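Local coordinates for ABC transporter substrate-binding protein (Rhizobium radiobacter, PDB 6TFX), which binds mannopinic acid, a mannityl-opine, as the periplasmic solute-binding component of an ABC import system, at residues A[241-246]-A[470-475]; A[189-194]-A[486-491]; A[260-263]-A[267-270]. All blocks are in the same frame, centred on the assembly; numbering follows the deposited sequence.

Contact 1. Residues A[241-246]-A[470-475]; sequences VVDTIE and LGWGFE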
ATOM      1  N   VAL A 241       3.502   7.971 -22.911  1.00 25.51           N
ATOM      2  CA  VAL A 241       2.201   8.095 -22.271  1.00 24.76           C
ATOM      3  C   VAL A 241       2.506   8.040 -20.784  1.00 28.99           C
ATOM      4  O   VAL A 241       3.245   7.154 -20.342  1.00 27.25           O
ATOM      5  CB  VAL A 241       1.212   6.959 -22.674  1.00 28.81           C
ATOM      6  CG1 VAL A 241      -0.075   7.015 -21.846  1.00 28.63           C
ATOM      7  CG2 VAL A 241       0.892   7.013 -24.168  1.00 29.02           C
ATOM      8  N   VAL A 242       1.953   8.990 -20.015  1.00 26.52           N
ATOM      9  CA  VAL A 242       2.132   8.960 -18.575  1.00 26.50           C
ATOM     10  C   VAL A 242       0.801   8.537 -17.958  1.00 27.77           C
ATOM     11  O   VAL A 242      -0.240   9.139 -18.250  1.00 28.79           O
ATOM     12  CB  VAL A 242       2.691  10.267 -17.954  1.00 31.93           C
ATOM     13  CG1 VAL A 242       2.760  10.156 -16.428  1.00 31.35           C
ATOM     14  CG2 VAL A 242       4.073  10.590 -18.513  1.00 32.75           C
ATOM     15  N   ASP A 243       0.833   7.472 -17.153  1.00 20.31           N
ATOM     16  CA  ASP A 243      -0.348   6.991 -16.446  1.00 18.97           C
ATOM     17  C   ASP A 243      -0.269   7.497 -15.012  1.00 21.02           C
ATOM     18  O   ASP A 243       0.773   7.326 -14.372  1.00 20.73           O
ATOM     19  CB  ASP A 243      -0.389   5.452 -16.433  1.00 20.99           C
ATOM     20  CG  ASP A 243      -0.717   4.846 -17.791  1.00 30.16           C
ATOM     21  OD1 ASP A 243      -1.703   5.312 -18.437  1.00 33.56           O
ATOM     22  OD2 ASP A 243       0.008   3.928 -18.216  1.00 31.85           O
ATOM     23  N   THR A 244      -1.357   8.132 -14.517  1.00 17.41           N
ATOM     24  CA  THR A 244      -1.452   8.562 -13.110  1.00 16.86           C
ATOM     25  C   THR A 244      -2.449   7.577 -12.538  1.00 23.29           C
ATOM     26  O   THR A 244      -3.569   7.467 -13.059  1.00 26.38           O
ATOM     27  CB  THR A 244      -1.823  10.044 -12.969  1.00 22.68           C
ATOM     28  OG1 THR A 244      -3.077  10.269 -13.608  1.00 25.94           O
ATOM     29  CG2 THR A 244      -0.739  10.965 -13.537  1.00 22.83           C
ATOM     30  N   ILE A 245      -2.019   6.797 -11.532  1.00 17.54           N
ATOM     31  CA  ILE A 245      -2.739   5.619 -11.039  1.00 16.72           C
ATOM     32  C   ILE A 245      -3.322   5.798  -9.654  1.00 19.79           C
ATOM     33  O   ILE A 245      -2.597   6.131  -8.706  1.00 19.78           O
ATOM     34  CB  ILE A 245      -1.798   4.361 -11.090  1.00 19.65           C
ATOM     35  CG1 ILE A 245      -0.951   4.316 -12.396  1.00 20.69           C
ATOM     36  CG2 ILE A 245      -2.573   3.042 -10.864  1.00 20.81           C
ATOM     37  CD1 ILE A 245       0.117   3.233 -12.476  1.00 27.34           C
ATOM     38  N   GLU A 246      -4.624   5.530  -9.530  1.00 16.36           N
ATOM     39  CA  GLU A 246      -5.266   5.515  -8.219  1.00 17.05           C
ATOM     40  C   GLU A 246      -4.910   4.184  -7.514  1.00 19.62           C
ATOM     41  O   GLU A 246      -4.548   3.208  -8.176  1.00 18.87           O
ATOM     42  CB  GLU A 246      -6.783   5.589  -8.393  1.00 19.05           C
ATOM     43  CG  GLU A 246      -7.248   6.966  -8.828  1.00 25.26           C
ATOM     44  CD  GLU A 246      -8.716   7.077  -9.192  1.00 50.31           C
ATOM     45  OE1 GLU A 246      -9.549   6.383  -8.565  1.00 55.49           O
ATOM     46  OE2 GLU A 246      -9.031   7.879 -10.098  1.00 41.91           O
ATOM     47  N   LEU A 470       2.961   0.052 -26.075  1.00 21.21           N
ATOM     48  CA  LEU A 470       2.516  -0.925 -25.079  1.00 20.81           C
ATOM     49  C   LEU A 470       1.035  -0.692 -24.804  1.00 24.40           C
ATOM     50  O   LEU A 470       0.639   0.446 -24.603  1.00 25.34           O
ATOM     51  CB  LEU A 470       3.330  -0.733 -23.779  1.00 20.31           C
ATOM     52  CG  LEU A 470       2.907  -1.605 -22.557  1.00 23.71           C
ATOM     53  CD1 LEU A 470       3.022  -3.102 -22.858  1.00 22.68           C
ATOM     54  CD2 LEU A 470       3.752  -1.287 -21.370  1.00 24.89           C
ATOM     55  N   GLY A 471       0.237  -1.760 -24.829  1.00 19.12           N
ATOM     56  CA  GLY A 471      -1.182  -1.698 -24.505  1.00 18.93           C
ATOM     57  C   GLY A 471      -1.465  -2.513 -23.255  1.00 20.23           C
ATOM     58  O   GLY A 471      -0.997  -3.659 -23.138  1.00 17.68           O
ATOM     59  N   TRP A 472      -2.196  -1.937 -22.278  1.00 18.38           N
ATOM     60  CA  TRP A 472      -2.493  -2.692 -21.064  1.00 19.01           C
ATOM     61  C   TRP A 472      -3.560  -3.770 -21.284  1.00 19.96           C
ATOM     62  O   TRP A 472      -3.572  -4.767 -20.567  1.00 21.28           O
ATOM     63  CB  TRP A 472      -2.973  -1.775 -19.931  1.00 19.71           C
ATOM     64  CG  TRP A 472      -2.010  -0.695 -19.524  1.00 20.85           C
ATOM     65  CD1 TRP A 472      -2.259   0.644 -19.488  1.00 23.69           C
ATOM     66  CD2 TRP A 472      -0.679  -0.872 -19.011  1.00 21.34           C
ATOM     67  NE1 TRP A 472      -1.156   1.322 -19.017  1.00 23.13           N
ATOM     68  CE2 TRP A 472      -0.173   0.415 -18.705  1.00 24.56           C
ATOM     69  CE3 TRP A 472       0.138  -1.994 -18.771  1.00 22.62           C
ATOM     70  CZ2 TRP A 472       1.122   0.613 -18.198  1.00 23.78           C
ATOM     71  CZ3 TRP A 472       1.433  -1.793 -18.295  1.00 23.86           C
ATOM     72  CH2 TRP A 472       1.911  -0.500 -18.024  1.00 24.02           C
ATOM     73  N   GLY A 473      -4.459  -3.538 -22.242  1.00 20.19           N
ATOM     74  CA  GLY A 473      -5.597  -4.415 -22.500  1.00 19.99           C
ATOM     75  C   GLY A 473      -6.863  -3.925 -21.812  1.00 21.62           C
ATOM     76  O   GLY A 473      -7.941  -4.522 -21.939  1.00 20.68           O
ATOM     77  N   PHE A 474      -6.740  -2.810 -21.105  1.00 16.50           N
ATOM     78  CA  PHE A 474      -7.851  -2.206 -20.346  1.00 16.14           C
ATOM     79  C   PHE A 474      -7.405  -0.789 -19.958  1.00 20.35           C
ATOM     80  O   PHE A 474      -6.234  -0.443 -20.103  1.00 19.91           O
ATOM     81  CB  PHE A 474      -8.136  -3.016 -19.060  1.00 16.71           C
ATOM     82  CG  PHE A 474      -6.903  -3.404 -18.277  1.00 16.88           C
ATOM     83  CD1 PHE A 474      -6.311  -2.514 -17.386  1.00 19.19           C
ATOM     84  CD2 PHE A 474      -6.305  -4.650 -18.465  1.00 17.39           C
ATOM     85  CE1 PHE A 474      -5.140  -2.862 -16.691  1.00 17.30           C
ATOM     86  CE2 PHE A 474      -5.132  -4.991 -17.780  1.00 19.42           C
ATOM     87  CZ  PHE A 474      -4.564  -4.096 -16.897  1.00 18.42           C
ATOM     88  N   GLU A 475      -8.314  -0.006 -19.421  1.00 18.91           N
ATOM     89  CA  GLU A 475      -7.970   1.340 -18.982  1.00 18.82           C
ATOM     90  C   GLU A 475      -7.320   1.238 -17.586  1.00 20.44           C
ATOM     91  O   GLU A 475      -7.923   0.695 -16.649  1.00 19.16           O
ATOM     92  CB  GLU A 475      -9.237   2.191 -18.928  1.00 21.26           C
ATOM     93  CG  GLU A 475      -9.004   3.569 -18.346  1.00 29.54           C
ATOM     94  CD  GLU A 475     -10.290   4.288 -17.992  1.00 46.01           C
ATOM     95  OE1 GLU A 475     -11.304   3.622 -17.671  1.00 39.99           O
ATOM     96  OE2 GLU A 475     -10.273   5.535 -18.016  1.00 35.89           O
TER

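Contact 2. Residues A[189-194]-A[486-491]; sequences YFRGKP and ITEQTY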
ATOM      1  N   TYR A 189      -1.742 -20.542 -17.405  1.00 20.46           N
ATOM      2  CA  TYR A 189      -2.637 -19.594 -16.729  1.00 19.02           C
ATOM      3  C   TYR A 189      -4.079 -19.859 -17.163  1.00 22.38           C
ATOM      4  O   TYR A 189      -4.339 -20.015 -18.355  1.00 23.05           O
ATOM      5  CB  TYR A 189      -2.213 -18.143 -16.983  1.00 18.81           C
ATOM      6  CG  TYR A 189      -3.063 -17.170 -16.202  1.00 19.89           C
ATOM      7  CD1 TYR A 189      -3.154 -17.249 -14.811  1.00 21.34           C
ATOM      8  CD2 TYR A 189      -3.795 -16.178 -16.850  1.00 20.04           C
ATOM      9  CE1 TYR A 189      -3.938 -16.357 -14.082  1.00 18.88           C
ATOM     10  CE2 TYR A 189      -4.597 -15.291 -16.131  1.00 20.73           C
ATOM     11  CZ  TYR A 189      -4.657 -15.380 -14.748  1.00 21.52           C
ATOM     12  OH  TYR A 189      -5.478 -14.528 -14.059  1.00 21.06           O
ATOM     13  N   PHE A 190      -4.997 -19.990 -16.197  1.00 22.28           N
ATOM     14  CA  PHE A 190      -6.364 -20.407 -16.472  1.00 22.08           C
ATOM     15  C   PHE A 190      -7.163 -19.501 -17.436  1.00 25.05           C
ATOM     16  O   PHE A 190      -8.105 -19.992 -18.056  1.00 25.29           O
ATOM     17  CB  PHE A 190      -7.136 -20.643 -15.184  1.00 23.90           C
ATOM     18  CG  PHE A 190      -7.550 -19.416 -14.418  1.00 22.88           C
ATOM     19  CD1 PHE A 190      -6.704 -18.851 -13.475  1.00 24.22           C
ATOM     20  CD2 PHE A 190      -8.820 -18.875 -14.575  1.00 24.46           C
ATOM     21  CE1 PHE A 190      -7.112 -17.745 -12.719  1.00 24.69           C
ATOM     22  CE2 PHE A 190      -9.222 -17.765 -13.820  1.00 26.11           C
ATOM     23  CZ  PHE A 190      -8.368 -17.212 -12.904  1.00 23.46           C
ATOM     24  N   ARG A 191      -6.791 -18.207 -17.580  1.00 21.59           N
ATOM     25  CA  ARG A 191      -7.532 -17.304 -18.489  1.00 21.51           C
ATOM     26  C   ARG A 191      -6.927 -17.320 -19.879  1.00 26.55           C
ATOM     27  O   ARG A 191      -7.448 -16.662 -20.780  1.00 29.11           O
ATOM     28  CB  ARG A 191      -7.555 -15.861 -17.963  1.00 21.39           C
ATOM     29  CG  ARG A 191      -8.170 -15.705 -16.585  1.00 22.79           C
ATOM     30  CD  ARG A 191      -8.207 -14.240 -16.161  1.00 24.16           C
ATOM     31  NE  ARG A 191      -8.575 -14.090 -14.751  1.00 24.43           N
ATOM     32  CZ  ARG A 191      -9.824 -13.958 -14.312  1.00 35.76           C
ATOM     33  NH1 ARG A 191     -10.841 -13.920 -15.174  1.00 25.95           N
ATOM     34  NH2 ARG A 191     -10.065 -13.843 -13.017  1.00 26.24           N
ATOM     35  N   GLY A 192      -5.837 -18.063 -20.039  1.00 22.99           N
ATOM     36  CA  GLY A 192      -5.118 -18.168 -21.303  1.00 23.02           C
ATOM     37  C   GLY A 192      -3.671 -17.763 -21.132  1.00 25.97           C
ATOM     38  O   GLY A 192      -3.330 -16.973 -20.237  1.00 23.98           O
ATOM     39  N   LYS A 193      -2.811 -18.300 -21.985  1.00 24.75           N
ATOM     40  CA  LYS A 193      -1.385 -18.004 -21.921  1.00 24.41           C
ATOM     41  C   LYS A 193      -1.131 -16.493 -22.191  1.00 24.31           C
ATOM     42  O   LYS A 193      -1.643 -15.947 -23.179  1.00 21.40           O
ATOM     43  CB  LYS A 193      -0.621 -18.856 -22.960  1.00 27.91           C
ATOM     44  CG  LYS A 193       0.897 -18.718 -22.865  1.00 46.39           C
ATOM     45  CD  LYS A 193       1.621 -19.472 -23.975  1.00 57.76           C
ATOM     46  CE  LYS A 193       3.105 -19.529 -23.703  1.00 70.40           C
ATOM     47  NZ  LYS A 193       3.820 -20.383 -24.684  1.00 79.93           N
ATOM     48  N   PRO A 194      -0.336 -15.809 -21.346  1.00 21.28           N
ATOM     49  CA  PRO A 194      -0.057 -14.394 -21.606  1.00 19.77           C
ATOM     50  C   PRO A 194       0.517 -14.113 -22.986  1.00 22.72           C
ATOM     51  O   PRO A 194       1.226 -14.944 -23.573  1.00 22.07           O
ATOM     52  CB  PRO A 194       0.945 -14.026 -20.504  1.00 21.10           C
ATOM     53  CG  PRO A 194       0.567 -14.935 -19.373  1.00 25.32           C
ATOM     54  CD  PRO A 194       0.257 -16.233 -20.052  1.00 22.18           C
ATOM     55  N   ILE A 486       0.252  -5.876 -14.867  1.00 16.77           N
ATOM     56  CA  ILE A 486       0.585  -6.611 -16.088  1.00 16.48           C
ATOM     57  C   ILE A 486      -0.157  -7.944 -15.978  1.00 18.52           C
ATOM     58  O   ILE A 486      -0.091  -8.625 -14.952  1.00 18.23           O
ATOM     59  CB  ILE A 486       2.115  -6.775 -16.279  1.00 19.55           C
ATOM     60  CG1 ILE A 486       2.774  -5.368 -16.332  1.00 20.94           C
ATOM     61  CG2 ILE A 486       2.411  -7.573 -17.554  1.00 20.66           C
ATOM     62  CD1 ILE A 486       4.222  -5.399 -16.169  1.00 30.66           C
ATOM     63  N   THR A 487      -0.932  -8.265 -17.019  1.00 16.70           N
ATOM     64  CA  THR A 487      -1.752  -9.469 -17.019  1.00 15.95           C
ATOM     65  C   THR A 487      -1.494 -10.270 -18.292  1.00 17.77           C
ATOM     66  O   THR A 487      -0.622  -9.917 -19.107  1.00 18.36           O
ATOM     67  CB  THR A 487      -3.266  -9.121 -16.955  1.00 19.94           C
ATOM     68  OG1 THR A 487      -3.665  -8.595 -18.212  1.00 18.38           O
ATOM     69  CG2 THR A 487      -3.635  -8.147 -15.810  1.00 17.57           C
ATOM     70  N   GLU A 488      -2.304 -11.321 -18.498  1.00 16.15           N
ATOM     71  CA  GLU A 488      -2.228 -12.122 -19.730  1.00 16.59           C
ATOM     72  C   GLU A 488      -2.699 -11.277 -20.951  1.00 20.01           C
ATOM     73  O   GLU A 488      -2.498 -11.684 -22.095  1.00 20.62           O
ATOM     74  CB  GLU A 488      -3.066 -13.419 -19.587  1.00 17.99           C
ATOM     75  CG  GLU A 488      -4.583 -13.262 -19.710  1.00 20.71           C
ATOM     76  CD  GLU A 488      -5.314 -12.653 -18.531  1.00 26.09           C
ATOM     77  OE1 GLU A 488      -4.660 -12.284 -17.529  1.00 24.09           O
ATOM     78  OE2 GLU A 488      -6.558 -12.563 -18.603  1.00 24.93           O
ATOM     79  N   GLN A 489      -3.363 -10.131 -20.700  1.00 17.38           N
ATOM     80  CA  GLN A 489      -3.900  -9.269 -21.770  1.00 18.26           C
ATOM     81  C   GLN A 489      -2.869  -8.240 -22.277  1.00 19.41           C
ATOM     82  O   GLN A 489      -3.050  -7.674 -23.346  1.00 20.05           O
ATOM     83  CB  GLN A 489      -5.141  -8.497 -21.273  1.00 19.75           C
ATOM     84  CG  GLN A 489      -6.228  -9.311 -20.568  1.00 27.37           C
ATOM     85  CD  GLN A 489      -6.960  -8.455 -19.533  1.00 42.27           C
ATOM     86  OE1 GLN A 489      -7.987  -7.838 -19.839  1.00 39.00           O
ATOM     87  NE2 GLN A 489      -6.450  -8.375 -18.284  1.00 23.66           N
ATOM     88  N   THR A 490      -1.850  -7.923 -21.465  1.00 16.35           N
ATOM     89  CA  THR A 490      -0.845  -6.909 -21.812  1.00 16.60           C
ATOM     90  C   THR A 490      -0.141  -7.283 -23.122  1.00 20.75           C
ATOM     91  O   THR A 490       0.250  -8.434 -23.317  1.00 20.91           O
ATOM     92  CB  THR A 490       0.170  -6.773 -20.695  1.00 18.92           C
ATOM     93  OG1 THR A 490      -0.549  -6.701 -19.462  1.00 19.79           O
ATOM     94  CG2 THR A 490       1.067  -5.537 -20.871  1.00 19.51           C
ATOM     95  N   TYR A 491       0.031  -6.312 -24.008  1.00 18.31           N
ATOM     96  CA  TYR A 491       0.609  -6.620 -25.313  1.00 18.85           C
ATOM     97  C   TYR A 491       1.393  -5.443 -25.900  1.00 21.48           C
ATOM     98  O   TYR A 491       1.211  -4.309 -25.470  1.00 19.35           O
ATOM     99  CB  TYR A 491      -0.553  -7.005 -26.274  1.00 20.18           C
ATOM    100  CG  TYR A 491      -1.482  -5.847 -26.573  1.00 19.81           C
ATOM    101  CD1 TYR A 491      -2.528  -5.526 -25.712  1.00 20.76           C
ATOM    102  CD2 TYR A 491      -1.294  -5.045 -27.697  1.00 20.77           C
ATOM    103  CE1 TYR A 491      -3.342  -4.421 -25.942  1.00 21.95           C
ATOM    104  CE2 TYR A 491      -2.116  -3.944 -27.946  1.00 21.26           C
ATOM    105  CZ  TYR A 491      -3.143  -3.638 -27.064  1.00 24.87           C
ATOM    106  OH  TYR A 491      -3.977  -2.558 -27.264  1.00 23.92           O
TER
HETATM  107  O   HOH W   1      -5.257 -12.001 -14.946  1.00 20.94           O
HETATM  108  O   HOH W   2      -3.646 -13.791 -23.420  1.00 33.18           O

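Contact 3. Residues A[260-263]-A[267-270]; sequences PPFN and VRQA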
ATOM      1  N   PRO A 260       9.620  12.080  24.658  1.00 18.15           N
ATOM      2  CA  PRO A 260       9.990  13.502  24.747  1.00 17.35           C
ATOM      3  C   PRO A 260      10.882  13.886  23.567  1.00 19.97           C
ATOM      4  O   PRO A 260      11.668  13.044  23.102  1.00 18.78           O
ATOM      5  CB  PRO A 260      10.772  13.577  26.061  1.00 20.15           C
ATOM      6  CG  PRO A 260      10.226  12.435  26.888  1.00 23.80           C
ATOM      7  CD  PRO A 260      10.037  11.333  25.871  1.00 19.89           C
ATOM      8  N   PRO A 261      10.786  15.131  23.057  1.00 16.68           N
ATOM      9  CA  PRO A 261       9.960  16.246  23.550  1.00 16.15           C
ATOM     10  C   PRO A 261       8.539  16.244  23.000  1.00 19.73           C
ATOM     11  O   PRO A 261       7.751  17.134  23.319  1.00 19.55           O
ATOM     12  CB  PRO A 261      10.720  17.478  23.038  1.00 18.41           C
ATOM     13  CG  PRO A 261      11.270  17.011  21.694  1.00 21.97           C
ATOM     14  CD  PRO A 261      11.687  15.567  21.967  1.00 18.34           C
ATOM     15  N   PHE A 262       8.228  15.251  22.148  1.00 16.14           N
ATOM     16  CA  PHE A 262       6.944  15.201  21.455  1.00 15.83           C
ATOM     17  C   PHE A 262       5.786  14.648  22.306  1.00 17.57           C
ATOM     18  O   PHE A 262       4.659  14.514  21.789  1.00 17.89           O
ATOM     19  CB  PHE A 262       7.087  14.463  20.129  1.00 17.16           C
ATOM     20  CG  PHE A 262       7.927  15.255  19.141  1.00 17.52           C
ATOM     21  CD1 PHE A 262       7.372  16.319  18.422  1.00 19.10           C
ATOM     22  CD2 PHE A 262       9.272  14.955  18.949  1.00 20.97           C
ATOM     23  CE1 PHE A 262       8.153  17.069  17.526  1.00 19.15           C
ATOM     24  CE2 PHE A 262      10.056  15.713  18.068  1.00 23.30           C
ATOM     25  CZ  PHE A 262       9.492  16.765  17.362  1.00 21.53           C
ATOM     26  N   ASN A 263       6.047  14.343  23.588  1.00 17.42           N
ATOM     27  CA  ASN A 263       4.977  13.970  24.507  1.00 18.28           C
ATOM     28  C   ASN A 263       4.245  15.231  25.021  1.00 23.84           C
ATOM     29  O   ASN A 263       3.204  15.103  25.673  1.00 25.36           O
ATOM     30  CB  ASN A 263       5.449  13.072  25.632  1.00 17.69           C
ATOM     31  CG  ASN A 263       6.459  13.726  26.525  1.00 24.04           C
ATOM     32  OD1 ASN A 263       7.216  14.597  26.108  1.00 20.27           O
ATOM     33  ND2 ASN A 263       6.474  13.329  27.798  1.00 26.67           N
ATOM     34  N   VAL A 267       4.544  20.995  21.584  1.00 14.16           N
ATOM     35  CA  VAL A 267       5.643  20.726  20.646  1.00 15.06           C
ATOM     36  C   VAL A 267       5.073  20.134  19.360  1.00 17.43           C
ATOM     37  O   VAL A 267       5.514  20.487  18.265  1.00 17.19           O
ATOM     38  CB  VAL A 267       6.748  19.846  21.276  1.00 18.30           C
ATOM     39  CG1 VAL A 267       7.882  19.581  20.281  1.00 16.59           C
ATOM     40  CG2 VAL A 267       7.296  20.502  22.546  1.00 18.21           C
ATOM     41  N   ARG A 268       4.081  19.235  19.486  1.00 15.46           N
ATOM     42  CA  ARG A 268       3.455  18.620  18.299  1.00 13.86           C
ATOM     43  C   ARG A 268       2.689  19.704  17.525  1.00 15.85           C
ATOM     44  O   ARG A 268       2.775  19.786  16.293  1.00 15.20           O
ATOM     45  CB  ARG A 268       2.489  17.492  18.715  1.00 13.58           C
ATOM     46  CG  ARG A 268       3.209  16.369  19.453  1.00 13.89           C
ATOM     47  CD  ARG A 268       2.425  15.061  19.460  1.00 15.77           C
ATOM     48  NE  ARG A 268       1.104  15.169  20.089  1.00 14.92           N
ATOM     49  CZ  ARG A 268       0.872  14.959  21.380  1.00 23.41           C
ATOM     50  NH1 ARG A 268       1.885  14.783  22.223  1.00 18.52           N
ATOM     51  NH2 ARG A 268      -0.367  14.997  21.853  1.00 18.60           N
ATOM     52  N   GLN A 269       1.927  20.550  18.247  1.00 14.22           N
ATOM     53  CA  GLN A 269       1.195  21.643  17.611  1.00 14.34           C
ATOM     54  C   GLN A 269       2.163  22.585  16.890  1.00 16.97           C
ATOM     55  O   GLN A 269       1.898  23.000  15.756  1.00 16.58           O
ATOM     56  CB  GLN A 269       0.403  22.434  18.657  1.00 16.11           C
ATOM     57  CG  GLN A 269      -0.781  21.645  19.213  1.00 15.95           C
ATOM     58  CD  GLN A 269      -1.392  22.336  20.414  1.00 24.01           C
ATOM     59  OE1 GLN A 269      -0.717  23.058  21.170  1.00 22.42           O
ATOM     60  NE2 GLN A 269      -2.692  22.111  20.618  1.00 21.77           N
ATOM     61  N   ALA A 270       3.320  22.869  17.528  1.00 15.69           N
ATOM     62  CA  ALA A 270       4.320  23.731  16.897  1.00 15.67           C
ATOM     63  C   ALA A 270       4.757  23.118  15.557  1.00 17.35           C
ATOM     64  O   ALA A 270       4.843  23.822  14.571  1.00 16.24           O
ATOM     65  CB  ALA A 270       5.522  23.910  17.815  1.00 16.93           C
TER
HETATM   66  O   HOH W   3       0.320  14.574  24.919  1.00 34.00           O

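Contact 1. Residues A[241-246]-A[470-475]
Asp243 and Trp472 meet through first torsions of the same kind: chi1 is -72° in the aspartate and -59° in the tryptophan, each CG lying beside its own backbone N and opposite the carbonyl carbon. The two side chains thereby reach toward each other from strand 240-255 and from the loop after strand 470-471, running alongside each other in opposing senses. The backbones stay well apart, with Asp243 CA 9.8 Å from Glu475 CA at their nearest, and between the two segments only these two side chains touch. Indole NE1 of Trp472 donates to OD2 of Asp243 over 3.0 Å, bent to 148° at the hydrogen. The oxygen sits in the plane of the indole, at its edge, and also lies 3.5 Å from Trp472 CZ2. Seen from the carboxylate, however, the N-H arrives from above the plane. OD2 has a second partner, the salt-bridging NE of Arg466, so one oxygen serves two donors, which would probably stabilise the aspartate as a carboxylate. Trp472 also packs on Arg466, Val221 and Pro484, and its CB lies over one face of the Phe474 ring, toward the rim. Asp243 itself is paired through its backbone with Trp464, placing the contact where strand 240-255 runs antiparallel to strand 454-467 in the large mixed sheet, an arrangement consistent with the paired connecting strands of the bilobed solute-binding protein fold.

Contact 2. Residues A[189-194]-A[486-491]
Glu488 reaches in among Tyr189, Arg191, Gly192 and Pro194, joining two type I beta turns, Tyr189 to Gly192 and Thr487 to Thr490; the second contains an ST turn, with Thr487 OG1 accepting from Gln489 N. The contact ties the loop between strands 180-185 and 198-203 to the one before strand 491-492, and Glu488 is also backbone-bonded to Lys195. The glutamate crosses both the tyrosine and the proline at about a right angle. With chi1 at 77° its CG stands between the backbone N and the carbonyl carbon, and a bend at chi2 brings the carboxylate between the tyrosine and the arginine. OE1 approaches the tyrosine ring obliquely, 3.3 Å from Tyr189 CE2, the ring and carboxylate planes being 52° apart. OE2 faces the aliphatic part of the arginine, 3.4 Å from Arg191 CD. The guanidinium and carboxylate planes are inclined by only 20°, yet their charged atoms do not meet: the salt bridge of Arg191 goes to Asp55, through NH2. Its NE donates a bent hydrogen bond to Tyr189 OH, which lies in the guanidinium plane. Nearer the backbone the two segments close in, Pro194 CA lying 3.7 Å from Glu488 CA, while proline CG packs on Glu488 CB. One water joins the carbonyl oxygens of Lys193 and Glu488; another, 2.7 Å from Tyr189 OH, donates to Glu488 OE1 over the same distance.

Contact 3. Residues A[260-263]-A[267-270]
Phe262 and Val267 pack together where a loop enters helix 265-272, so that the approach to the helix is folded against its own first turns. The loop carries a cis peptide bond between Pro260 and Pro261, just ahead of the helix.

The apolar part centres on Val267. Its CG1 lies anti to the backbone N and comes up to the phenylalanine ring, 3.7 Å from Phe262 CE1, the two side chains crossing at about a right angle. The other branch, CG2, turns to the loop backbone and approaches Pro261 O at 3.5 Å, while the proline ring is a looser neighbour of the valine. Beyond the two segments, Phe358 of strand 358-365 touches both Phe262 and Val267, and Leu321 of helix 314-323 adds to the packing on the valine, so the corner packs against helix 314-323 and strand 358-365.

The polar part is carried by Arg268. Its chain starts beside the rim of the Phe262 ring, with CG near the ring plane, and then bends at chi3 (-59°), which folds the guanidinium back toward the loop. NH1 donates to Phe262 O over 2.8 Å in a fairly straight bond of 160°. That oxygen lies in the guanidinium plane, although the donor is tilted from the carbonyl plane. NH2 is held by Asn451 O, so the guanidinium is held through more than one of its nitrogens; the side chain is about 5 Å from that of Cys453, a residue of a magnesium site.

Water extends the grip to the next loop residue: one molecule accepts from Arg268 NH1 at 3.1 Å and donates to Asn263 O at 3.0 Å.

Overall arrangement
From the N terminus the chain first passes 189-194, between strands 180-185 and 198-203, then 241-246 on strand 240-255, and, beyond the end of that strand, 260-263 and 267-270, where contact 3 closes a short loop. Only near the C terminus do 470-475 and 486-491 return to close contacts 1 and 2. The three nest without crossing: contact 3 inside contact 1, and that inside contact 2. Contacts 1 and 2 touch, joined through the small sheet of strands 470-471 and 491-492, and bind the C-terminal region to the large mixed sheet. Contact 3 lies on the opposite side of the chain's centre, its centre about 43 Å from that of contact 1 and 52 Å from that of contact 2.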